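Local structure of mercuric reductase (Metallosphaera sedula, 4YWO) at residues R63-A68 with A190-R195; A245-I250 with A258-L263; V391-M396 with L446-F451. The protein probably catalyses the NADPH-dependent reduction of mercuric ion to elemental mercury, as an FAD-containing homodimer of the pyridine nucleotide-disulfide oxidoreductase family. One frame throughout, in Å; residues are numbered along the deposited sequence.

The three contacts follow one another along the chain. Contact 1 packs helix 58-78, which begins at one cysteine of the C53-C58 disulfide, against helix 184-194; it is the one near the cofactor, with the side chain of L65 about 7 Å from FAD. Contact 2 joins two small sheets away from the annotated sites, and its centre is 20 Å from that of contact 1, with nearest atoms about 6 Å apart. Contact 3 belongs to the dimerisation domain and holds a helix on an antiparallel sheet; its centre lies 32 Å from that of contact 1 and 44 Å from that of contact 2.

Contact 1 of 3, residues R63-A68 with A190-R195; sequences RMLYIA and AQMYSR
The side chain of M192 lies over the shoulder of helix 58-78, overlapping both M64 and L65. With CG anti to the backbone N (chi1 -178°) and a bend at chi3 (-60°), its sulfur and methyl sit against the base of M64, where M64 CB is 3.7 Å from M192 SD. L65 meets the start of the same chain at about a right angle, its CD2 branch 4.1 Å from M192 CB. M64's own end turns away, bent at chi2 and chi3, toward helix 87-110.

One turn further along, the packing changes partner. A68 CB rests against the root of R195, with 3.8 Å between A68 CB and R195 CB, and the extended arginine chain runs on past it to put its charged group among polar neighbours. R195 NE forms a salt bridge with D228 and NH1 a hydrogen bond with Q348 OE1, while Q191 OE1 lies 3.7 Å above the R195 guanidinium plane, over its centre. The backbone NH of Q348 also binds Q191 OE1, so both side chains are tied to Q348.

Two waters bridge the segments. One sits 2.9 Å from L65 O and 3.1 Å from Q191 OE1, with a weak bond from R195 NH1; which of these oxygens receives its protons is left open. The other donates to A68 O (2.8 Å) and R195 O (2.6 Å), bridging the two backbones where helix 184-194 has ended.

The short segments 63-68 and 190-194 run at 45° to each other. This is consistent with packing of the FAD-domain helix that follows the redox-active disulfide on the first helix of the NADPH-binding domain, as in related disulfide oxidoreductases.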
loop_
_atom_site.group_PDB
_atom_site.type_symbol
_atom_site.label_atom_id
_atom_site.label_comp_id
_atom_site.label_asym_id
_atom_site.label_seq_id
_atom_site.Cartn_x
_atom_site.Cartn_y
_atom_site.Cartn_z
ATOM N N ARG A 63 -4.896 -1.590 -16.844
ATOM C CA ARG A 63 -4.327 -2.786 -17.430
ATOM C C ARG A 63 -3.202 -2.440 -18.371
ATOM O O ARG A 63 -2.132 -3.082 -18.353
ATOM C CB ARG A 63 -5.404 -3.620 -18.130
ATOM C CG ARG A 63 -4.863 -4.813 -18.914
ATOM C CD ARG A 63 -4.255 -5.856 -17.936
ATOM N NE ARG A 63 -4.048 -7.077 -18.652
ATOM C CZ ARG A 63 -3.555 -8.157 -18.093
ATOM N NH1 ARG A 63 -3.230 -8.185 -16.811
ATOM N NH2 ARG A 63 -3.316 -9.215 -18.883
ATOM N N MET A 64 -3.419 -1.449 -19.248
ATOM C CA MET A 64 -2.356 -1.144 -20.201
ATOM C C MET A 64 -1.121 -0.522 -19.508
ATOM O O MET A 64 0.033 -0.772 -19.885
ATOM C CB MET A 64 -2.813 -0.197 -21.253
ATOM C CG MET A 64 -3.888 -0.740 -22.163
ATOM S SD MET A 64 -3.540 -2.419 -22.796
ATOM C CE MET A 64 -2.032 -2.263 -23.556
ATOM N N LEU A 65 -1.310 0.210 -18.409
ATOM C CA LEU A 65 -0.157 0.733 -17.681
ATOM C C LEU A 65 0.592 -0.370 -16.985
ATOM O O LEU A 65 1.831 -0.283 -16.907
ATOM C CB LEU A 65 -0.608 1.788 -16.578
ATOM C CG LEU A 65 -1.017 3.138 -17.175
ATOM C CD1 LEU A 65 -1.842 3.890 -16.158
ATOM C CD2 LEU A 65 0.211 3.910 -17.488
ATOM N N TYR A 66 -0.090 -1.424 -16.543
ATOM C CA TYR A 66 0.546 -2.627 -15.917
ATOM C C TYR A 66 1.433 -3.324 -16.952
ATOM O O TYR A 66 2.624 -3.609 -16.697
ATOM C CB TYR A 66 -0.487 -3.531 -15.312
ATOM C CG TYR A 66 0.072 -4.896 -14.972
ATOM C CD1 TYR A 66 0.856 -5.038 -13.889
ATOM C CD2 TYR A 66 -0.216 -6.009 -15.769
ATOM C CE1 TYR A 66 1.359 -6.301 -13.600
ATOM C CE2 TYR A 66 0.289 -7.252 -15.480
ATOM C CZ TYR A 66 1.119 -7.349 -14.447
ATOM O OH TYR A 66 1.595 -8.667 -14.198
ATOM N N ILE A 67 0.837 -3.537 -18.111
ATOM C CA ILE A 67 1.599 -4.195 -19.236
ATOM C C ILE A 67 2.791 -3.351 -19.583
ATOM O O ILE A 67 3.934 -3.880 -19.721
ATOM C CB ILE A 67 0.709 -4.333 -20.458
ATOM C CG1 ILE A 67 -0.297 -5.382 -20.134
ATOM C CG2 ILE A 67 1.576 -4.875 -21.620
ATOM C CD1 ILE A 67 -1.308 -5.500 -21.167
ATOM N N ALA A 68 2.638 -2.039 -19.690
ATOM C CA ALA A 68 3.723 -1.140 -19.963
ATOM C C ALA A 68 4.880 -1.293 -18.902
ATOM O O ALA A 68 6.066 -1.244 -19.236
ATOM C CB ALA A 68 3.336 0.260 -20.119
ATOM N N ALA A 190 0.523 9.437 -21.742
ATOM C CA ALA A 190 1.868 9.705 -22.202
ATOM C C ALA A 190 2.856 8.665 -21.720
ATOM O O ALA A 190 3.701 8.186 -22.516
ATOM C CB ALA A 190 2.349 11.077 -21.832
ATOM N N GLN A 191 2.812 8.257 -20.463
ATOM C CA GLN A 191 3.688 7.240 -20.008
ATOM C C GLN A 191 3.375 5.890 -20.676
ATOM O O GLN A 191 4.269 5.209 -21.087
ATOM C CB GLN A 191 3.618 7.076 -18.490
ATOM C CG GLN A 191 4.534 5.958 -18.037
ATOM C CD GLN A 191 4.659 5.925 -16.484
ATOM O OE1 GLN A 191 4.043 5.006 -15.895
ATOM N NE2 GLN A 191 5.698 6.520 -16.015
ATOM N N MET A 192 2.109 5.530 -20.834
ATOM C CA MET A 192 1.688 4.347 -21.449
ATOM C C MET A 192 2.261 4.243 -22.871
ATOM O O MET A 192 2.938 3.251 -23.182
ATOM C CB MET A 192 0.168 4.273 -21.540
ATOM C CG MET A 192 -0.477 3.034 -22.142
ATOM S SD MET A 192 -2.232 3.255 -22.506
ATOM C CE MET A 192 -2.930 3.635 -20.875
ATOM N N TYR A 193 2.079 5.309 -23.684
ATOM C CA TYR A 193 2.519 5.198 -25.095
ATOM C C TYR A 193 3.973 5.348 -25.207
ATOM O O TYR A 193 4.616 4.635 -26.008
ATOM C CB TYR A 193 1.729 6.243 -25.938
ATOM C CG TYR A 193 0.426 5.686 -26.492
ATOM C CD1 TYR A 193 -0.678 5.348 -25.698
ATOM C CD2 TYR A 193 0.298 5.368 -27.867
ATOM C CE1 TYR A 193 -1.827 4.724 -26.220
ATOM C CE2 TYR A 193 -0.836 4.829 -28.368
ATOM C CZ TYR A 193 -1.898 4.495 -27.597
ATOM O OH TYR A 193 -2.996 3.904 -28.117
ATOM N N SER A 194 4.625 6.166 -24.381
ATOM C CA SER A 194 6.102 6.209 -24.439
ATOM C C SER A 194 6.744 4.869 -24.123
ATOM O O SER A 194 7.726 4.446 -24.761
ATOM C CB SER A 194 6.639 7.337 -23.593
ATOM O OG SER A 194 6.430 7.137 -22.230
ATOM N N ARG A 195 6.120 4.103 -23.258
ATOM C CA ARG A 195 6.609 2.756 -22.851
ATOM C C ARG A 195 6.236 1.708 -23.900
ATOM O O ARG A 195 6.427 0.509 -23.740
ATOM C CB ARG A 195 6.115 2.413 -21.437
ATOM C CG ARG A 195 6.775 3.247 -20.393
ATOM C CD ARG A 195 6.302 2.814 -18.998
ATOM N NE ARG A 195 7.107 3.451 -17.950
ATOM C CZ ARG A 195 7.171 3.011 -16.663
ATOM N NH1 ARG A 195 6.366 2.062 -16.268
ATOM N NH2 ARG A 195 8.076 3.608 -15.881
HETATM O O HOH W 1 3.595 2.075 -16.871
HETATM O O HOH W 2 7.221 -0.994 -21.826
#

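Contact 2 of 3, residues A245-I250 with A258-L263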
loop_
_atom_site.group_PDB
_atom_site.type_symbol
_atom_site.label_atom_id
_atom_site.label_comp_id
_atom_site.label_asym_id
_atom_site.label_seq_id
_atom_site.Cartn_x
_atom_site.Cartn_y
_atom_site.Cartn_z
ATOM N N ALA A 245 2.298 15.410 -43.834
ATOM C CA ALA A 245 2.593 13.982 -43.870
ATOM C C ALA A 245 1.847 13.291 -42.711
ATOM O O ALA A 245 1.041 12.355 -42.910
ATOM C CB ALA A 245 4.090 13.774 -43.780
ATOM N N GLY A 246 2.054 13.819 -41.517
ATOM C CA GLY A 246 1.152 13.498 -40.413
ATOM C C GLY A 246 0.392 14.701 -39.962
ATOM O O GLY A 246 0.185 15.662 -40.711
ATOM N N LYS A 247 -0.029 14.683 -38.708
ATOM C CA LYS A 247 -0.859 15.727 -38.195
ATOM C C LYS A 247 0.000 16.763 -37.612
ATOM O O LYS A 247 0.990 16.459 -36.887
ATOM C CB LYS A 247 -1.889 15.196 -37.176
ATOM C CG LYS A 247 -2.729 14.061 -37.667
ATOM C CD LYS A 247 -3.923 13.718 -36.814
ATOM C CE LYS A 247 -4.623 12.529 -37.388
ATOM N NZ LYS A 247 -5.823 12.260 -36.693
ATOM N N ILE A 248 -0.322 18.033 -37.920
ATOM C CA ILE A 248 0.464 19.173 -37.469
ATOM C C ILE A 248 -0.299 20.039 -36.479
ATOM O O ILE A 248 -1.373 20.585 -36.812
ATOM C CB ILE A 248 0.991 20.074 -38.641
ATOM C CG1 ILE A 248 1.776 19.210 -39.652
ATOM C CG2 ILE A 248 1.901 21.125 -38.074
ATOM C CD1 ILE A 248 2.024 19.893 -40.990
ATOM N N VAL A 249 0.203 20.118 -35.241
ATOM C CA VAL A 249 -0.327 21.010 -34.265
ATOM C C VAL A 249 0.528 22.301 -34.254
ATOM O O VAL A 249 1.717 22.281 -33.985
ATOM C CB VAL A 249 -0.415 20.352 -32.834
ATOM C CG1 VAL A 249 -1.041 21.343 -31.862
ATOM C CG2 VAL A 249 -1.155 19.029 -32.957
ATOM N N ILE A 250 -0.105 23.404 -34.630
ATOM C CA ILE A 250 0.545 24.697 -34.718
ATOM C C ILE A 250 0.269 25.425 -33.419
ATOM O O ILE A 250 -0.832 25.623 -32.994
ATOM C CB ILE A 250 -0.001 25.521 -35.929
ATOM C CG1 ILE A 250 0.276 24.754 -37.253
ATOM C CG2 ILE A 250 0.657 26.895 -35.981
ATOM C CD1 ILE A 250 -0.741 25.038 -38.335
ATOM N N ALA A 258 2.921 14.875 -35.600
ATOM C CA ALA A 258 2.816 13.557 -35.040
ATOM C C ALA A 258 1.890 12.747 -35.849
ATOM O O ALA A 258 1.012 13.312 -36.549
ATOM C CB ALA A 258 2.269 13.665 -33.590
ATOM N N ASP A 259 1.946 11.448 -35.712
ATOM C CA ASP A 259 1.026 10.555 -36.376
ATOM C C ASP A 259 -0.422 10.702 -35.924
ATOM O O ASP A 259 -1.354 10.493 -36.688
ATOM C CB ASP A 259 1.393 9.064 -36.215
ATOM C CG ASP A 259 2.646 8.684 -36.902
ATOM O OD1 ASP A 259 3.030 9.459 -37.829
ATOM O OD2 ASP A 259 3.294 7.652 -36.503
ATOM N N GLU A 260 -0.617 11.019 -34.606
ATOM C CA GLU A 260 -1.895 11.091 -34.080
ATOM C C GLU A 260 -1.888 12.169 -32.973
ATOM O O GLU A 260 -0.831 12.526 -32.468
ATOM C CB GLU A 260 -2.251 9.714 -33.515
ATOM C CG GLU A 260 -3.720 9.511 -33.160
ATOM C CD GLU A 260 -4.639 10.013 -34.275
ATOM O OE1 GLU A 260 -4.901 9.225 -35.218
ATOM O OE2 GLU A 260 -5.086 11.188 -34.217
ATOM N N ILE A 261 -3.078 12.658 -32.680
ATOM C CA ILE A 261 -3.385 13.614 -31.641
ATOM C C ILE A 261 -4.333 12.957 -30.620
ATOM O O ILE A 261 -5.308 12.317 -30.980
ATOM C CB ILE A 261 -4.010 14.890 -32.190
ATOM C CG1 ILE A 261 -2.988 15.643 -33.051
ATOM C CG2 ILE A 261 -4.445 15.797 -31.085
ATOM C CD1 ILE A 261 -3.799 16.650 -33.934
ATOM N N LEU A 262 -3.989 13.095 -29.326
ATOM C CA LEU A 262 -4.828 12.559 -28.240
ATOM C C LEU A 262 -5.302 13.759 -27.420
ATOM O O LEU A 262 -4.469 14.544 -26.904
ATOM C CB LEU A 262 -4.077 11.546 -27.296
ATOM C CG LEU A 262 -4.875 11.236 -26.037
ATOM C CD1 LEU A 262 -6.144 10.464 -26.291
ATOM C CD2 LEU A 262 -3.860 10.476 -25.198
ATOM N N LEU A 263 -6.597 13.974 -27.354
ATOM C CA LEU A 263 -7.202 14.968 -26.464
ATOM C C LEU A 263 -7.266 14.420 -25.017
ATOM O O LEU A 263 -7.839 13.343 -24.805
ATOM C CB LEU A 263 -8.594 15.306 -26.859
ATOM C CG LEU A 263 -8.695 15.928 -28.214
ATOM C CD1 LEU A 263 -10.195 16.242 -28.463
ATOM C CD2 LEU A 263 -7.791 17.129 -28.366
HETATM O O HOH W 3 -7.176 9.302 -36.692
#
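E260 OE2 is gripped by two donors, one from each segment. K247 NZ reaches it at 2.8 Å as a salt bridge on the syn side, 21° out of the carboxylate plane; the backbone I261 N comes to E260 OE2 at 2.9 Å on the anti side, 27° out. Both come from the same face of the carboxylate; with E260 OE1 bonded as well, its rotation is restrained. Having CG anti to its own backbone N and a bend at chi2 (46°), E260 can fold its carboxylate back over the following peptide, alongside the straight chain of K247 and pointing the same way.

The other oxygen is held too. E260 OE1 forms a salt bridge with R172 and takes a bond from a water 2.7 Å away, which in turn accepts from K247 NZ at 3.3 Å. The ammonium also makes weak bonds to the carbonyls of V159 and G160, and the negative carboxylate among these cationic groups would probably stay ionised.

At the backbone of the same lysine, K247 and A258 form a hydrogen-bonded antiparallel pair: K247 N to A258 O and A258 N to K247 O are both 2.8 Å. Strand 247-251 is the middle of the antiparallel meander 238-243, 247-251, 254-258, and at D259 the chain swings out of it into strand 260-263, which pairs in parallel with strand 176-180 of the Rossmann-like sheet. D259 is tied to the start of that neighbour, its N to S176 OG and its OD2 to D175 N.

Past D259 the two chains diverge and side chains bridge them. I261 CD1 lies 3.7 Å from V249 CG2 and 4.0 Å from K247 CB, touching the aliphatic start of the lysine while NZ stays with E260.

Contact 3 of 3, residues V391-M396 with L446-F451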
loop_
_atom_site.group_PDB
_atom_site.type_symbol
_atom_site.label_atom_id
_atom_site.label_comp_id
_atom_site.label_asym_id
_atom_site.label_seq_id
_atom_site.Cartn_x
_atom_site.Cartn_y
_atom_site.Cartn_z
ATOM N N VAL A 391 6.722 12.741 0.425
ATOM C CA VAL A 391 5.427 12.672 1.153
ATOM C C VAL A 391 5.250 14.028 1.849
ATOM O O VAL A 391 6.149 14.494 2.578
ATOM C CB VAL A 391 5.324 11.494 2.148
ATOM C CG1 VAL A 391 3.973 11.482 2.759
ATOM C CG2 VAL A 391 5.540 10.249 1.399
ATOM N N LYS A 392 4.105 14.670 1.605
ATOM C CA LYS A 392 3.793 15.976 2.239
ATOM C C LYS A 392 2.551 15.814 3.084
ATOM O O LYS A 392 1.548 15.228 2.646
ATOM C CB LYS A 392 3.520 17.008 1.191
ATOM C CG LYS A 392 3.303 18.421 1.694
ATOM C CD LYS A 392 3.315 19.373 0.468
ATOM C CE LYS A 392 3.358 20.785 0.912
ATOM N NZ LYS A 392 3.418 21.705 -0.280
ATOM N N MET A 393 2.604 16.326 4.289
ATOM C CA MET A 393 1.512 16.231 5.266
ATOM C C MET A 393 1.127 17.606 5.741
ATOM O O MET A 393 2.041 18.431 5.977
ATOM C CB MET A 393 1.886 15.291 6.409
ATOM C CG MET A 393 0.804 15.038 7.504
ATOM S SD MET A 393 1.293 13.829 8.706
ATOM C CE MET A 393 0.985 12.341 7.772
ATOM N N VAL A 394 -0.154 17.881 5.796
ATOM C CA VAL A 394 -0.671 19.176 6.188
ATOM C C VAL A 394 -1.598 19.035 7.372
ATOM O O VAL A 394 -2.459 18.146 7.379
ATOM C CB VAL A 394 -1.454 19.819 5.052
ATOM C CG1 VAL A 394 -1.983 21.192 5.425
ATOM C CG2 VAL A 394 -0.718 19.856 3.712
ATOM N N THR A 395 -1.387 19.844 8.438
ATOM C CA THR A 395 -2.276 19.720 9.630
ATOM C C THR A 395 -2.953 21.062 9.838
ATOM O O THR A 395 -2.425 22.093 9.464
ATOM C CB THR A 395 -1.574 19.326 10.945
ATOM O OG1 THR A 395 -0.606 20.383 11.291
ATOM C CG2 THR A 395 -0.827 17.982 10.806
ATOM N N MET A 396 -4.173 21.047 10.412
ATOM C CA MET A 396 -4.916 22.301 10.701
ATOM C C MET A 396 -5.407 22.064 12.132
ATOM O O MET A 396 -6.076 21.074 12.420
ATOM C CB MET A 396 -6.032 22.457 9.685
ATOM C CG MET A 396 -7.265 23.228 10.198
ATOM S SD MET A 396 -6.674 24.896 10.091
ATOM C CE MET A 396 -7.276 25.062 8.378
ATOM N N LEU A 446 6.908 8.645 9.156
ATOM C CA LEU A 446 8.129 9.433 9.125
ATOM C C LEU A 446 7.876 10.846 8.887
ATOM O O LEU A 446 8.544 11.765 9.536
ATOM C CB LEU A 446 9.071 8.880 8.060
ATOM C CG LEU A 446 9.620 7.459 8.279
ATOM C CD1 LEU A 446 10.295 6.937 7.038
ATOM C CD2 LEU A 446 10.531 7.482 9.530
ATOM N N VAL A 447 6.935 11.184 8.013
ATOM C CA VAL A 447 6.626 12.595 7.878
ATOM C C VAL A 447 5.947 13.168 9.099
ATOM O O VAL A 447 6.110 14.359 9.426
ATOM C CB VAL A 447 5.842 12.898 6.552
ATOM C CG1 VAL A 447 4.423 12.420 6.584
ATOM C CG2 VAL A 447 5.906 14.371 6.146
ATOM N N ALA A 448 5.127 12.389 9.790
ATOM C CA ALA A 448 4.540 12.815 11.097
ATOM C C ALA A 448 5.680 13.166 12.101
ATOM O O ALA A 448 5.532 14.213 12.852
ATOM C CB ALA A 448 3.654 11.683 11.654
ATOM N N LEU A 449 6.708 12.373 12.151
ATOM C CA LEU A 449 7.864 12.589 13.050
ATOM C C LEU A 449 8.569 13.937 12.726
ATOM O O LEU A 449 9.174 14.593 13.597
ATOM C CB LEU A 449 8.842 11.477 12.960
ATOM C CG LEU A 449 8.444 10.196 13.687
ATOM C CD1 LEU A 449 9.336 9.091 13.239
ATOM C CD2 LEU A 449 8.566 10.353 15.196
ATOM N N ALA A 450 8.444 14.364 11.470
ATOM C CA ALA A 450 9.072 15.622 11.006
ATOM C C ALA A 450 8.466 16.838 11.619
ATOM O O ALA A 450 9.095 17.936 11.505
ATOM C CB ALA A 450 9.066 15.738 9.489
ATOM N N PHE A 451 7.310 16.761 12.281
ATOM C CA PHE A 451 6.587 17.879 12.798
ATOM C C PHE A 451 7.330 18.424 13.999
ATOM O O PHE A 451 7.444 19.622 14.156
ATOM C CB PHE A 451 5.117 17.646 13.086
ATOM C CG PHE A 451 4.281 17.779 11.812
ATOM C CD1 PHE A 451 4.322 16.751 10.884
ATOM C CD2 PHE A 451 3.666 18.966 11.405
ATOM C CE1 PHE A 451 3.641 16.888 9.741
ATOM C CE2 PHE A 451 2.934 19.100 10.290
ATOM C CZ PHE A 451 2.956 18.017 9.338
#
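This is helix-on-sheet packing in the dimerisation domain: the C-terminal part of helix 442-449 and the chain through F451 lie on strand 390-396. The alternate residues V391, M393 and T395 face the helix, and V447, A448 and F451 meet them.

M393 is in the middle. Its chain runs out with CG anti to the backbone N (chi1 -178°) and turns at chi3 (-79°), placing the methyl on V447, where M393 CE is 3.6 Å from V447 CG1. M393 SD also touches A448 CB, 4.3 Å away, and, from a different direction, the ring of F451. The sulfur is 5.1 Å from the centroid of that ring, 59° off its normal, an oblique Met-aromatic contact.

V447 also reaches the start of the strand: its CG2 lies 3.6 Å from V391 O, and its CG1 is 4.0 Å from V391 CG1. The strand belongs to the five-stranded antiparallel sheet typical of the family's C-terminal domain, where it lies between strands 399-407 and 368-374. On this side of the sheet helix 427-431 continues the apolar layer, touching A448 through L430 and I431 and both T395 and F451 through V427.

The F451 side chain points toward the strand. Its CZ comes 3.5 Å from M393 O, which lies at the ring edge near the ring plane, whereas T395 OG1 lies oblique to the ring, 3.9 Å from F451 CE2. R371 of strand 368-374 makes weak bonds to the carbonyls of A450 and F451, and its backbone pairs with that of M393.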